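Local coordinates for protein ribonucleoside-diphosphate reductase (Pseudomonas aeruginosa, PDB 5IM3) that probably catalyses the reduction of ribonucleoside diphosphates to the deoxyribonucleotides needed for DNA synthesis, and binds dATP at its N-terminal ATP cone and at its barrel domain, at residues 403-408 with 580-585; 453-458 with 511-516; 484-489 with 562-567; 489-494 with 546-551. All blocks are in the same frame, centred on the assembly; numbering follows the deposited sequence.

From the N terminus, the chain enters contact 1 on strand 401-405, contact 2 on strand 450-455, and contacts 3 and 4 on strand 482-487 and the helix that follows it. Contact 2 closes first, at residues 511-516, then contact 4 at 546-551, contact 3 at 562-567 and finally contact 1 at 580-585. Contact 1 thus encloses the other three, and contact 3 encloses contact 4, with which it shares Asp489. Contact 2 crosses both 3 and 4. Together they tie four neighbouring parallel strands of the barrel domain to two helices packed on the strands and to the loops at 511-516 and 580-585; Lys566 and Glu455 form a salt bridge between contacts 2 and 3.

Contact 1 (403-408 with 580-585); sequences GNDWTP and VVHSSN
Asp405, at the end of a parallel strand of the ten-stranded alpha-beta barrel, sets its carboxylate against His582 in the loop that follows helix 566-571. OD2 of Asp405 lies 3.1 Å from CB of His582, and the carboxylate and imidazole planes are only 18° apart, but the two groups do not bond to each other. Beside this pair, CB of Asp405 packs on CB of Ser583 at 4.0 Å. Further back along the strand the backbones themselves meet, CA of Gly403 lying 4.2 Å from CA of Asn585.

The polar link is made by a water. It donates to OD1 of Asp405 at 2.7 Å and to the backbone O of His582 at 3.1 Å, and it is also bonded to OG1 of Thr407. OD1 has a second partner, Thr407 N at 3.0 Å, which approaches from above the carboxylate plane and closes an Asx turn as the strand ends. With CG opposite the backbone N (chi1 162°), the aspartate reaches across to the loop while keeping this turn.

A second shell fixes the ends of both side chains. OD2 of Asp405 is hydrogen-bonded to His513 and Thr377, whereas the His582 ring is held through NE2 by Asp514 and through ND1 by Thr594. The side chain of Asp405 is about 10 Å from that of Asp380, a residue of the dATP site on the barrel domain. In the loop, Ser583 OG reaches forward to the next residue and donates to Ser584 O in the carbonyl plane, on a lone pair, at 2.9 Å.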
# COMPACT_ATOMS: atom_id res chain seq x y z
N GLY A 403 36.69 6.07 17.01
CA GLY A 403 36.29 4.75 16.57
C GLY A 403 36.56 3.73 17.66
O GLY A 403 37.64 3.74 18.27
N ASN A 404 35.57 2.88 17.93
CA ASN A 404 35.65 1.85 18.96
C ASN A 404 35.45 0.48 18.34
O ASN A 404 34.41 0.23 17.71
CB ASN A 404 34.59 2.06 20.05
CG ASN A 404 34.91 3.19 20.99
OD1 ASN A 404 36.01 3.76 20.98
ND2 ASN A 404 33.95 3.51 21.84
N ASP A 405 36.41 -0.41 18.55
CA ASP A 405 36.27 -1.82 18.16
C ASP A 405 35.67 -2.59 19.33
O ASP A 405 36.34 -2.85 20.33
CB ASP A 405 37.63 -2.39 17.77
CG ASP A 405 37.64 -3.91 17.80
OD1 ASP A 405 36.62 -4.52 17.42
OD2 ASP A 405 38.67 -4.49 18.21
N TRP A 406 34.40 -2.98 19.19
CA TRP A 406 33.69 -3.71 20.23
C TRP A 406 33.63 -5.21 19.97
O TRP A 406 33.03 -5.94 20.77
CB TRP A 406 32.28 -3.14 20.39
CG TRP A 406 32.30 -1.91 21.22
CD1 TRP A 406 32.54 -0.63 20.79
CD2 TRP A 406 32.13 -1.83 22.64
NE1 TRP A 406 32.52 0.24 21.85
CE2 TRP A 406 32.27 -0.47 23.00
CE3 TRP A 406 31.87 -2.77 23.63
CZ2 TRP A 406 32.15 -0.04 24.31
CZ3 TRP A 406 31.75 -2.33 24.94
CH2 TRP A 406 31.89 -0.98 25.27
N THR A 407 34.24 -5.69 18.89
CA THR A 407 34.19 -7.10 18.56
C THR A 407 34.66 -8.03 19.67
O THR A 407 34.05 -9.10 19.84
CB THR A 407 35.00 -7.34 17.28
OG1 THR A 407 34.37 -6.66 16.19
CG2 THR A 407 35.10 -8.83 16.95
N PRO A 408 35.71 -7.72 20.44
CA PRO A 408 36.21 -8.70 21.42
C PRO A 408 35.23 -9.01 22.54
O PRO A 408 35.39 -10.05 23.20
CB PRO A 408 37.48 -8.04 21.97
CG PRO A 408 37.88 -7.03 20.95
CD PRO A 408 36.60 -6.54 20.35
N VAL A 580 47.64 -5.20 14.80
CA VAL A 580 46.50 -5.54 13.96
C VAL A 580 45.57 -4.34 13.91
O VAL A 580 45.38 -3.65 14.91
CB VAL A 580 45.77 -6.79 14.49
CG1 VAL A 580 44.43 -7.01 13.78
CG2 VAL A 580 46.64 -8.04 14.36
N VAL A 581 44.98 -4.10 12.74
CA VAL A 581 43.95 -3.08 12.60
C VAL A 581 42.62 -3.68 13.03
O VAL A 581 42.12 -4.62 12.41
CB VAL A 581 43.87 -2.55 11.16
CG1 VAL A 581 42.89 -1.38 11.07
CG2 VAL A 581 45.25 -2.14 10.66
N HIS A 582 42.03 -3.12 14.09
CA HIS A 582 40.83 -3.68 14.69
C HIS A 582 39.56 -2.98 14.23
O HIS A 582 38.47 -3.52 14.43
CB HIS A 582 40.93 -3.61 16.22
CG HIS A 582 41.94 -4.56 16.80
ND1 HIS A 582 42.95 -4.15 17.64
CD2 HIS A 582 42.08 -5.90 16.66
CE1 HIS A 582 43.68 -5.19 17.99
NE2 HIS A 582 43.17 -6.27 17.41
N SER A 583 39.69 -1.80 13.63
CA SER A 583 38.55 -1.10 13.04
C SER A 583 39.10 0.12 12.31
O SER A 583 40.31 0.35 12.26
CB SER A 583 37.53 -0.69 14.10
OG SER A 583 37.96 0.44 14.84
N SER A 584 38.20 0.90 11.73
CA SER A 584 38.53 2.21 11.21
C SER A 584 38.07 3.26 12.23
O SER A 584 37.79 2.93 13.39
CB SER A 584 37.91 2.38 9.82
OG SER A 584 38.40 3.55 9.20
N ASN A 585 38.00 4.51 11.81
CA ASN A 585 37.71 5.59 12.74
C ASN A 585 36.30 6.12 12.53
O ASN A 585 35.49 5.53 11.80
CB ASN A 585 38.76 6.70 12.59
CG ASN A 585 38.63 7.44 11.28
OD1 ASN A 585 38.50 6.84 10.22
ND2 ASN A 585 38.64 8.77 11.35
O HOH W 1 35.58 -4.60 14.92

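Contact 2 (453-458 with 511-516)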
# COMPACT_ATOMS: atom_id res chain seq x y z
N TYR A 453 32.30 -0.35 16.04
CA TYR A 453 32.52 -1.34 15.00
C TYR A 453 32.28 -2.74 15.55
O TYR A 453 32.63 -3.04 16.70
CB TYR A 453 33.95 -1.26 14.46
CG TYR A 453 34.20 -0.10 13.52
CD1 TYR A 453 34.39 1.19 14.01
CD2 TYR A 453 34.31 -0.30 12.15
CE1 TYR A 453 34.64 2.24 13.16
CE2 TYR A 453 34.56 0.75 11.29
CZ TYR A 453 34.72 2.02 11.80
OH TYR A 453 34.97 3.08 10.96
N LEU A 454 31.68 -3.60 14.73
CA LEU A 454 31.45 -4.99 15.11
C LEU A 454 31.68 -5.90 13.91
O LEU A 454 31.23 -5.59 12.80
CB LEU A 454 30.03 -5.20 15.66
CG LEU A 454 29.86 -6.46 16.50
CD1 LEU A 454 30.55 -6.30 17.84
CD2 LEU A 454 28.38 -6.79 16.68
N GLU A 455 32.37 -7.01 14.13
CA GLU A 455 32.68 -7.94 13.06
C GLU A 455 31.46 -8.81 12.75
O GLU A 455 30.62 -9.07 13.61
CB GLU A 455 33.89 -8.80 13.45
CG GLU A 455 34.63 -9.42 12.27
CD GLU A 455 36.04 -9.83 12.63
OE1 GLU A 455 36.68 -9.15 13.47
OE2 GLU A 455 36.53 -10.83 12.06
N THR A 456 31.38 -9.27 11.49
CA THR A 456 30.12 -9.77 10.94
C THR A 456 29.72 -11.15 11.46
O THR A 456 28.55 -11.53 11.32
CB THR A 456 30.20 -9.80 9.41
OG1 THR A 456 30.77 -8.58 8.94
CG2 THR A 456 28.81 -9.95 8.81
N TRP A 457 30.65 -11.91 12.04
CA TRP A 457 30.30 -13.19 12.67
C TRP A 457 29.91 -13.04 14.13
O TRP A 457 29.53 -14.03 14.76
CB TRP A 457 31.47 -14.18 12.55
CG TRP A 457 32.79 -13.64 13.01
CD1 TRP A 457 33.82 -13.19 12.22
CD2 TRP A 457 33.24 -13.50 14.36
NE1 TRP A 457 34.87 -12.78 13.00
CE2 TRP A 457 34.54 -12.96 14.32
CE3 TRP A 457 32.67 -13.77 15.61
CZ2 TRP A 457 35.28 -12.69 15.47
CZ3 TRP A 457 33.41 -13.51 16.75
CH2 TRP A 457 34.70 -12.97 16.67
N HIS A 458 30.00 -11.84 14.69
CA HIS A 458 29.67 -11.62 16.10
C HIS A 458 28.21 -11.95 16.35
O HIS A 458 27.32 -11.55 15.59
CB HIS A 458 29.97 -10.17 16.48
CG HIS A 458 30.04 -9.93 17.96
ND1 HIS A 458 28.93 -9.83 18.75
CD2 HIS A 458 31.11 -9.75 18.77
CE1 HIS A 458 29.30 -9.60 20.00
NE2 HIS A 458 30.61 -9.55 20.04
N ASP A 511 40.55 -15.85 19.03
CA ASP A 511 41.66 -15.59 18.11
C ASP A 511 41.21 -15.06 16.76
O ASP A 511 42.06 -14.56 16.00
CB ASP A 511 42.49 -16.87 17.92
CG ASP A 511 41.65 -18.08 17.56
OD1 ASP A 511 40.53 -18.21 18.10
OD2 ASP A 511 42.10 -18.90 16.73
N LEU A 512 39.92 -15.13 16.43
CA LEU A 512 39.46 -14.75 15.09
C LEU A 512 39.64 -13.27 14.83
O LEU A 512 40.10 -12.87 13.75
CB LEU A 512 37.99 -15.13 14.91
CG LEU A 512 37.62 -16.59 14.61
CD1 LEU A 512 36.14 -16.69 14.31
CD2 LEU A 512 38.44 -17.15 13.45
N HIS A 513 39.26 -12.42 15.79
CA HIS A 513 39.27 -10.98 15.56
C HIS A 513 40.66 -10.49 15.14
O HIS A 513 40.77 -9.60 14.30
CB HIS A 513 38.79 -10.26 16.82
CG HIS A 513 38.70 -8.77 16.66
ND1 HIS A 513 38.06 -8.17 15.60
CD2 HIS A 513 39.17 -7.77 17.44
CE1 HIS A 513 38.14 -6.86 15.74
NE2 HIS A 513 38.81 -6.59 16.84
N ASP A 514 41.72 -11.06 15.72
CA ASP A 514 43.07 -10.64 15.39
C ASP A 514 43.61 -11.29 14.12
O ASP A 514 44.57 -10.78 13.54
CB ASP A 514 44.03 -10.94 16.54
CG ASP A 514 43.90 -9.96 17.69
OD1 ASP A 514 43.34 -8.86 17.48
OD2 ASP A 514 44.37 -10.27 18.80
N LEU A 515 43.02 -12.39 13.67
CA LEU A 515 43.44 -13.01 12.43
C LEU A 515 42.81 -12.29 11.24
O LEU A 515 41.80 -11.59 11.36
CB LEU A 515 43.07 -14.49 12.40
CG LEU A 515 43.75 -15.40 13.43
CD1 LEU A 515 43.15 -16.80 13.37
CD2 LEU A 515 45.25 -15.46 13.23
N TYR A 516 43.41 -12.47 10.07
CA TYR A 516 42.90 -11.89 8.83
C TYR A 516 43.46 -12.66 7.65
O TYR A 516 44.41 -13.44 7.79
CB TYR A 516 43.25 -10.40 8.73
CG TYR A 516 44.74 -10.10 8.84
CD1 TYR A 516 45.55 -10.12 7.71
CD2 TYR A 516 45.32 -9.78 10.06
CE1 TYR A 516 46.90 -9.85 7.80
CE2 TYR A 516 46.67 -9.51 10.16
CZ TYR A 516 47.46 -9.54 9.03
OH TYR A 516 48.80 -9.26 9.12
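The indole of Trp457 is covered on one face by Leu512, whose CD1 stands over the six-membered ring, 4.3 Å from its centroid, in a CH-pi contact. The opposite face carries CB of Glu455, from the same segment, nearer the rim. At the indole edge, close to its plane, CZ2 of Trp457 comes within 4.0 Å of His513 N, and the same carbon touches CB of Leu512 at 3.7 Å. The second flat group, the His513 imidazole, receives Glu455 OE1 at its edge.

That edge contact is a hydrogen bond from His513 ND1 to Glu455 OE1, 2.7 Å long and nearly straight at 168°. The acceptor lies in the imidazole plane, and the donor meets OE1 almost along the C-O axis, with carboxylate and ring planes 47° apart. Glu455 spans the gap because its CG is opposite the backbone N (chi1 -158°) and its chain runs on extended. Its OE2 accepts a weak bond from Trp457 NE1 and forms a salt bridge with Lys566, so both carboxylate oxygens are engaged. His513 NE2 is bonded in turn to Asp405; an imidazole held between two carboxylates would probably favour the protonated form. The side chains of Trp457 and His513 each lie about 9 Å from a barrel-domain dATP-site residue, Arg410 and Asp380 respectively.

Glu455 and Trp457 are brought together by a type I turn, closed by His458 N to Glu455 O at 3.0 Å. This turn ends strand 450-455, between strands 401-405 and 482-487. Facing it, the loop at 511-516 leads into helix 517-532, whose Phe520 touches both Glu455 and Leu512.

Contact 3 (484-489 with 562-567); sequences ANWIPD and WLTFKD
Two first torsions bring Trp486 and Lys566 together: chi1 of -167° in Trp486 and 158° in Lys566 each place CG opposite the backbone N. The start of the extended lysine chain then covers one face of the indole, toward its rim, with Lys566 CB 3.5 Å from the centroid of the five-membered ring of Trp486 in a CH-pi contact. The chain crosses the indole at about a right angle, and beyond the ring its NZ bonds Leu515 O as well as Glu455. At the edge of the indole, near its plane, Thr564 OG1 is 3.2 Å from Trp486 CE3.

The Thr564 hydroxyl turns back to the adjoining strand. Asn485 O is therefore gripped twice, by Thr564 OG1 at 2.6 Å and by Thr564 N at 3.1 Å. The parallel ladder continues with Ile487 N to Thr564 O at 2.9 Å, then with Lys566 N to Ile487 O. Past the strands, Asp567 OD2 accepts from Asp489 N at 2.6 Å, at the first turn of a helix. Asp567 OD2 is also 3.7 Å from Asp489 OD1; a water donating to Asp489 OD1 and accepting from Asp567 N, together with the salt bridge from Asp489 OD2 to Arg735, probably eases this closeness of like charges.

Asn485, Ile487, Leu563 and Phe565 share one face of the sheet, where Asn485, Ile487 and Leu563 meet helix 544-558. Adjacent parallel strands, each running straight into a helix and backed by helices, are characteristic of the alpha-beta barrel of ribonucleotide reductases.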
# COMPACT_ATOMS: atom_id res chain seq x y z
N ALA A 484 29.34 0.76 12.53
CA ALA A 484 29.93 0.33 11.27
C ALA A 484 30.18 -1.17 11.30
O ALA A 484 30.55 -1.72 12.34
CB ALA A 484 31.24 1.07 10.97
N ASN A 485 29.99 -1.82 10.15
CA ASN A 485 30.33 -3.22 9.99
C ASN A 485 31.82 -3.39 9.72
O ASN A 485 32.40 -2.67 8.90
CB ASN A 485 29.53 -3.84 8.85
CG ASN A 485 28.05 -3.99 9.16
OD1 ASN A 485 27.20 -3.36 8.53
ND2 ASN A 485 27.74 -4.84 10.14
N TRP A 486 32.43 -4.36 10.40
CA TRP A 486 33.82 -4.76 10.18
C TRP A 486 33.76 -6.12 9.47
O TRP A 486 33.66 -7.17 10.11
CB TRP A 486 34.56 -4.82 11.52
CG TRP A 486 36.05 -4.94 11.44
CD1 TRP A 486 36.82 -5.93 11.96
CD2 TRP A 486 36.95 -4.01 10.81
NE1 TRP A 486 38.15 -5.69 11.70
CE2 TRP A 486 38.26 -4.52 11.00
CE3 TRP A 486 36.79 -2.81 10.12
CZ2 TRP A 486 39.39 -3.86 10.51
CZ3 TRP A 486 37.91 -2.16 9.63
CH2 TRP A 486 39.19 -2.69 9.83
N ILE A 487 33.81 -6.09 8.14
CA ILE A 487 33.38 -7.21 7.31
C ILE A 487 34.60 -7.99 6.86
O ILE A 487 35.46 -7.42 6.17
CB ILE A 487 32.56 -6.73 6.11
CG1 ILE A 487 31.41 -5.83 6.56
CG2 ILE A 487 32.01 -7.94 5.34
CD1 ILE A 487 30.70 -5.12 5.42
N PRO A 488 34.72 -9.28 7.19
CA PRO A 488 35.80 -10.09 6.61
C PRO A 488 35.50 -10.44 5.16
O PRO A 488 34.35 -10.56 4.74
CB PRO A 488 35.82 -11.34 7.49
CG PRO A 488 34.94 -11.03 8.67
CD PRO A 488 33.96 -10.02 8.20
N ASP A 489 36.58 -10.64 4.39
CA ASP A 489 36.43 -11.04 2.99
C ASP A 489 35.60 -12.31 2.87
O ASP A 489 34.82 -12.46 1.92
CB ASP A 489 37.81 -11.26 2.36
CG ASP A 489 38.46 -9.97 1.90
OD1 ASP A 489 37.93 -8.89 2.21
OD2 ASP A 489 39.50 -10.04 1.22
N TRP A 562 27.66 1.51 8.70
CA TRP A 562 28.46 1.65 7.50
C TRP A 562 29.15 0.33 7.18
O TRP A 562 29.21 -0.59 8.00
CB TRP A 562 29.48 2.77 7.66
CG TRP A 562 28.85 4.09 7.98
CD1 TRP A 562 27.69 4.60 7.45
CD2 TRP A 562 29.32 5.07 8.91
NE1 TRP A 562 27.43 5.83 7.99
CE2 TRP A 562 28.41 6.14 8.89
CE3 TRP A 562 30.43 5.15 9.76
CZ2 TRP A 562 28.57 7.28 9.69
CZ3 TRP A 562 30.59 6.27 10.55
CH2 TRP A 562 29.67 7.32 10.51
N LEU A 563 29.69 0.24 5.97
CA LEU A 563 30.34 -0.97 5.47
C LEU A 563 31.84 -0.70 5.32
O LEU A 563 32.24 0.15 4.51
CB LEU A 563 29.74 -1.40 4.13
CG LEU A 563 28.44 -2.22 4.15
CD1 LEU A 563 27.34 -1.55 4.95
CD2 LEU A 563 27.97 -2.47 2.73
N THR A 564 32.65 -1.41 6.10
CA THR A 564 34.10 -1.34 6.00
C THR A 564 34.66 -2.76 5.95
O THR A 564 34.05 -3.69 6.49
CB THR A 564 34.72 -0.57 7.18
OG1 THR A 564 34.55 -1.31 8.39
CG2 THR A 564 34.07 0.81 7.33
N PHE A 565 35.81 -2.92 5.31
CA PHE A 565 36.34 -4.24 4.97
C PHE A 565 37.62 -4.52 5.74
O PHE A 565 38.63 -3.83 5.55
CB PHE A 565 36.53 -4.35 3.46
CG PHE A 565 35.26 -4.17 2.69
CD1 PHE A 565 34.26 -5.12 2.76
CD2 PHE A 565 35.05 -3.03 1.94
CE1 PHE A 565 33.08 -4.96 2.07
CE2 PHE A 565 33.86 -2.86 1.24
CZ PHE A 565 32.88 -3.82 1.32
N LYS A 566 37.58 -5.56 6.57
CA LYS A 566 38.64 -5.81 7.54
C LYS A 566 39.93 -6.27 6.88
O LYS A 566 41.02 -5.86 7.28
CB LYS A 566 38.14 -6.86 8.54
CG LYS A 566 39.21 -7.63 9.31
CD LYS A 566 38.58 -8.72 10.14
CE LYS A 566 39.62 -9.52 10.89
NZ LYS A 566 39.06 -10.81 11.40
N ASP A 567 39.84 -7.12 5.86
CA ASP A 567 41.01 -7.80 5.34
C ASP A 567 41.89 -6.90 4.48
O ASP A 567 43.12 -6.93 4.63
CB ASP A 567 40.58 -9.05 4.57
CG ASP A 567 40.10 -10.16 5.49
OD1 ASP A 567 40.73 -10.36 6.55
OD2 ASP A 567 39.09 -10.82 5.17
O HOH W 2 37.29 -7.60 4.46

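Contact 4 (489-494 with 546-551)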
# COMPACT_ATOMS: atom_id res chain seq x y z
N ASP A 489 36.58 -10.64 4.39
CA ASP A 489 36.43 -11.04 2.99
C ASP A 489 35.60 -12.31 2.87
O ASP A 489 34.82 -12.46 1.92
CB ASP A 489 37.81 -11.26 2.36
CG ASP A 489 38.46 -9.97 1.90
OD1 ASP A 489 37.93 -8.89 2.21
OD2 ASP A 489 39.50 -10.04 1.22
N LEU A 490 35.74 -13.23 3.83
CA LEU A 490 35.06 -14.52 3.72
C LEU A 490 33.55 -14.34 3.69
O LEU A 490 32.85 -15.07 2.98
CB LEU A 490 35.47 -15.42 4.89
CG LEU A 490 34.96 -16.86 4.85
CD1 LEU A 490 35.51 -17.59 3.64
CD2 LEU A 490 35.33 -17.58 6.13
N PHE A 491 33.03 -13.37 4.44
CA PHE A 491 31.59 -13.13 4.41
C PHE A 491 31.13 -12.73 3.01
O PHE A 491 30.15 -13.27 2.49
CB PHE A 491 31.20 -12.06 5.42
CG PHE A 491 29.76 -11.64 5.32
CD1 PHE A 491 28.75 -12.44 5.83
CD2 PHE A 491 29.41 -10.45 4.71
CE1 PHE A 491 27.42 -12.05 5.74
CE2 PHE A 491 28.08 -10.06 4.61
CZ PHE A 491 27.09 -10.86 5.12
N MET A 492 31.84 -11.78 2.39
CA MET A 492 31.51 -11.39 1.03
C MET A 492 31.64 -12.56 0.07
O MET A 492 30.84 -12.71 -0.86
CB MET A 492 32.40 -10.23 0.58
CG MET A 492 32.28 -8.98 1.44
SD MET A 492 30.62 -8.29 1.51
CE MET A 492 30.31 -7.96 -0.23
N LYS A 493 32.66 -13.41 0.27
CA LYS A 493 32.78 -14.62 -0.53
C LYS A 493 31.53 -15.48 -0.42
O LYS A 493 31.05 -16.03 -1.42
CB LYS A 493 34.02 -15.41 -0.11
CG LYS A 493 35.35 -14.79 -0.51
CD LYS A 493 36.50 -15.72 -0.13
CE LYS A 493 37.85 -15.16 -0.58
NZ LYS A 493 38.97 -16.08 -0.23
N ARG A 494 31.00 -15.62 0.80
CA ARG A 494 29.79 -16.43 0.99
C ARG A 494 28.57 -15.76 0.36
O ARG A 494 27.65 -16.45 -0.08
CB ARG A 494 29.57 -16.68 2.48
CG ARG A 494 30.68 -17.47 3.16
CD ARG A 494 30.64 -18.95 2.79
NE ARG A 494 31.77 -19.69 3.36
CZ ARG A 494 31.80 -20.18 4.60
NH1 ARG A 494 30.77 -20.01 5.41
NH2 ARG A 494 32.87 -20.84 5.02
N ASP A 546 21.09 -13.45 3.26
CA ASP A 546 20.04 -12.89 4.10
C ASP A 546 20.59 -11.83 5.05
O ASP A 546 19.96 -10.79 5.26
CB ASP A 546 19.35 -14.01 4.89
CG ASP A 546 18.58 -14.96 4.00
OD1 ASP A 546 18.30 -14.61 2.84
OD2 ASP A 546 18.23 -16.06 4.48
N LEU A 547 21.76 -12.08 5.63
CA LEU A 547 22.37 -11.08 6.50
C LEU A 547 22.85 -9.88 5.69
O LEU A 547 22.70 -8.73 6.12
CB LEU A 547 23.52 -11.70 7.30
CG LEU A 547 24.18 -10.82 8.35
CD1 LEU A 547 23.17 -10.39 9.41
CD2 LEU A 547 25.35 -11.56 9.00
N TRP A 548 23.42 -10.14 4.52
CA TRP A 548 23.82 -9.07 3.62
C TRP A 548 22.64 -8.17 3.27
O TRP A 548 22.74 -6.94 3.33
CB TRP A 548 24.44 -9.68 2.36
CG TRP A 548 24.82 -8.73 1.27
CD1 TRP A 548 24.27 -8.66 0.02
CD2 TRP A 548 25.84 -7.72 1.32
NE1 TRP A 548 24.88 -7.67 -0.71
CE2 TRP A 548 25.85 -7.08 0.06
CE3 TRP A 548 26.74 -7.31 2.30
CZ2 TRP A 548 26.73 -6.04 -0.24
CZ3 TRP A 548 27.62 -6.27 2.00
CH2 TRP A 548 27.60 -5.65 0.74
N ARG A 549 21.50 -8.78 2.93
CA ARG A 549 20.30 -8.00 2.62
C ARG A 549 19.87 -7.15 3.82
O ARG A 549 19.48 -5.99 3.65
CB ARG A 549 19.17 -8.94 2.19
CG ARG A 549 17.82 -8.25 1.99
CD ARG A 549 16.74 -9.23 1.53
NE ARG A 549 16.94 -9.67 0.16
CZ ARG A 549 16.03 -10.33 -0.56
NH1 ARG A 549 14.84 -10.62 -0.04
NH2 ARG A 549 16.29 -10.69 -1.81
N LYS A 550 19.92 -7.72 5.02
CA LYS A 550 19.57 -6.96 6.22
C LYS A 550 20.53 -5.80 6.42
O LYS A 550 20.12 -4.70 6.80
CB LYS A 550 19.57 -7.89 7.43
CG LYS A 550 19.17 -7.22 8.74
CD LYS A 550 17.71 -6.80 8.72
CE LYS A 550 17.25 -6.33 10.09
NZ LYS A 550 15.83 -5.89 10.08
N MET A 551 21.82 -6.02 6.17
CA MET A 551 22.80 -4.96 6.31
C MET A 551 22.51 -3.80 5.36
O MET A 551 22.59 -2.63 5.74
CB MET A 551 24.21 -5.51 6.08
CG MET A 551 24.65 -6.54 7.11
SD MET A 551 25.98 -7.62 6.55
CE MET A 551 27.32 -6.44 6.33
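Phe491 points from helix 489-496 at helix 544-558, meeting it ring edge first. Both helices belong to the alpha-beta barrel domain: one directly follows strand 482-487, the other leads into strand 562-565. Their short segments are inclined at 107°, with axes 10.7 Å apart, so the gap is bridged by large side chains.

The edge of the Phe491 ring is directed at the backbone of the second helix, where Trp548 N lies near the plane of the ring, 3.8 Å from Phe491 CZ. Leu547 and Phe491 cross at about a right angle, touching through Leu547 CD2 and Phe491 CE1 at 3.9 Å. Met551 runs past the phenyl group in the opposite direction, and its SD makes an oblique Met-aromatic contact, 3.7 Å from Phe491 CZ. Trp548 CE3 lies 3.8 Å from Phe491 CE2. At the far end of the indole, Trp548 NE1 is hydrogen-bonded to Asp889 OD1.

On the next residue, Met492 leaves the helix to one side but is bent at both chi2 and chi3 (each about -59°), which folds its methyl group over the face of the Trp548 six-membered ring. CE of Met492 sits 4.0 Å from the centroid of that ring, while Met492 SD lies more obliquely, 3.6 Å from Trp548 CZ3.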